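Local coordinates for thioredoxin-like protein (Parabacteroides distasonis, PDB 4FO5) that is of unknown function but has a thioredoxin-like fold and belongs to the AhpC/TSA family, though it lacks the usual CXXC motif, at residues A[109-112]-A[113-117]. Sequence-based numbering, arbitrary orientation.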
loop_
_atom_site.group_PDB
_atom_site.type_symbol
_atom_site.label_atom_id
_atom_site.label_comp_id
_atom_site.label_asym_id
_atom_site.label_seq_id
_atom_site.Cartn_x
_atom_site.Cartn_y
_atom_site.Cartn_z
ATOM N N TYR A 109 1.842 -0.378 -11.604
ATOM C CA TYR A 109 0.578 -0.309 -10.876
ATOM C C TYR A 109 -0.434 0.641 -11.523
ATOM O O TYR A 109 -1.484 0.897 -10.925
ATOM C CB TYR A 109 0.817 0.055 -9.403
ATOM C CG TYR A 109 1.128 -1.188 -8.609
ATOM C CD1 TYR A 109 0.110 -1.948 -8.045
ATOM C CD2 TYR A 109 2.433 -1.676 -8.522
ATOM C CE1 TYR A 109 0.379 -3.146 -7.393
ATOM C CE2 TYR A 109 2.716 -2.871 -7.863
ATOM C CZ TYR A 109 1.686 -3.587 -7.278
ATOM O OH TYR A 109 1.946 -4.745 -6.606
ATOM N N ASP A 110 -0.143 1.110 -12.766
ATOM C CA ASP A 110 -0.983 2.005 -13.569
ATOM C C ASP A 110 -1.391 3.239 -12.737
ATOM O O ASP A 110 -2.565 3.647 -12.727
ATOM C CB ASP A 110 -2.212 1.227 -14.087
ATOM C CG ASP A 110 -2.929 1.813 -15.286
ATOM O OD1 ASP A 110 -2.380 2.760 -15.913
ATOM O OD2 ASP A 110 -4.027 1.313 -15.619
ATOM N N LEU A 111 -0.398 3.835 -12.035
ATOM C CA LEU A 111 -0.637 4.969 -11.131
ATOM C C LEU A 111 -0.926 6.268 -11.863
ATOM O O LEU A 111 -1.279 7.252 -11.202
ATOM C CB LEU A 111 0.509 5.169 -10.120
ATOM C CG LEU A 111 0.799 4.022 -9.146
ATOM C CD1 LEU A 111 1.905 4.423 -8.197
ATOM C CD2 LEU A 111 -0.455 3.609 -8.345
ATOM N N ARG A 112 -0.855 6.268 -13.217
ATOM C CA ARG A 112 -1.212 7.432 -14.039
ATOM C C ARG A 112 -2.740 7.641 -13.978
ATOM O O ARG A 112 -3.234 8.746 -14.210
ATOM C CB ARG A 112 -0.729 7.258 -15.501
ATOM C CG ARG A 112 -1.441 6.155 -16.285
ATOM C CD ARG A 112 -1.236 6.292 -17.783
ATOM N NE ARG A 112 -2.447 5.948 -18.535
ATOM C CZ ARG A 112 -2.793 4.713 -18.893
ATOM N NH1 ARG A 112 -2.026 3.679 -18.565
ATOM N NH2 ARG A 112 -3.911 4.503 -19.575
ATOM N N LYS A 113 -3.475 6.551 -13.652
ATOM C CA LYS A 113 -4.928 6.519 -13.508
ATOM C C LYS A 113 -5.333 6.996 -12.097
ATOM O O LYS A 113 -6.524 7.178 -11.825
ATOM C CB LYS A 113 -5.475 5.112 -13.808
ATOM C CG LYS A 113 -5.575 4.824 -15.303
ATOM C CD LYS A 113 -6.420 3.594 -15.577
ATOM C CE LYS A 113 -6.421 3.220 -17.039
ATOM N NZ LYS A 113 -6.913 1.831 -17.252
ATOM N N GLY A 114 -4.337 7.241 -11.249
ATOM C CA GLY A 114 -4.527 7.745 -9.895
ATOM C C GLY A 114 -3.958 6.846 -8.816
ATOM O O GLY A 114 -3.749 5.647 -9.031
ATOM N N PHE A 115 -3.703 7.435 -7.639
ATOM C CA PHE A 115 -3.203 6.726 -6.471
ATOM C C PHE A 115 -4.285 5.789 -5.974
ATOM O O PHE A 115 -5.455 6.156 -5.922
ATOM C CB PHE A 115 -2.748 7.704 -5.398
ATOM C CG PHE A 115 -1.481 8.399 -5.818
ATOM C CD1 PHE A 115 -0.338 7.671 -6.121
ATOM C CD2 PHE A 115 -1.437 9.776 -5.938
ATOM C CE1 PHE A 115 0.837 8.315 -6.513
ATOM C CE2 PHE A 115 -0.261 10.420 -6.320
ATOM C CZ PHE A 115 0.866 9.685 -6.609
ATOM N N LYS A 116 -3.889 4.566 -5.683
ATOM C CA LYS A 116 -4.768 3.465 -5.367
ATOM C C LYS A 116 -4.175 2.630 -4.232
ATOM O O LYS A 116 -2.998 2.784 -3.902
ATOM C CB LYS A 116 -4.848 2.631 -6.680
ATOM C CG LYS A 116 -5.972 1.613 -6.823
ATOM C CD LYS A 116 -6.190 1.251 -8.295
ATOM C CE LYS A 116 -7.163 0.113 -8.503
ATOM N NZ LYS A 116 -7.108 -0.423 -9.892
ATOM N N ASN A 117 -4.994 1.763 -3.630
ATOM C CA ASN A 117 -4.571 0.797 -2.635
ATOM C C ASN A 117 -5.082 -0.590 -3.056
ATOM O O ASN A 117 -6.015 -0.707 -3.862
ATOM C CB ASN A 117 -4.991 1.166 -1.203
ATOM C CG ASN A 117 -6.435 0.934 -0.814
ATOM O OD1 ASN A 117 -7.072 -0.090 -1.127
ATOM N ND2 ASN A 117 -6.942 1.830 0.005
#
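Lys113 lays its aliphatic chain, extended beyond CG, across the carboxylate of Asp110, its CD 3.3 Å from Asp110 OD2. The same OD2 takes Lys113 NZ in a salt bridge that is long and weak at 3.4 Å, while OD1 of Asp110 pairs more firmly with Arg112, 2.8 Å from its NH1. Arg112 and Lys113 lie side by side, pointing the same way, with Arg112 NH2 and Lys113 NZ 4.6 Å apart. A chi1 of -160° swings the Asp110 carboxylate away from its own N and over to both cations. Replacing the acid with an alanine is likely to leave these two like charges close together without their shared counter-charge.

Two consecutive i to i+3 backbone hydrogen bonds, Lys113 N to Asp110 O (3.2 Å) and Gly114 N to Leu111 O (3.1 Å), close a short 3-10 turn. Gly114, at phi 122°, takes a backbone shape in which a CB would jam against the preceding carbonyl oxygen. Leu111 CD1 comes loosely and obliquely to the Phe115 ring, 4.4 Å from CE1.

Asp110, at positive phi, is the C-prime residue of the Schellman motif ending helix 104-108; its N and Leu111 N bond back to helix carbonyls. From there the chain leads into strand 117-120, with Leu111 and Phe115 both packing on Phe39 of strand 34-40 and Phe115 also reaching helix 45-58.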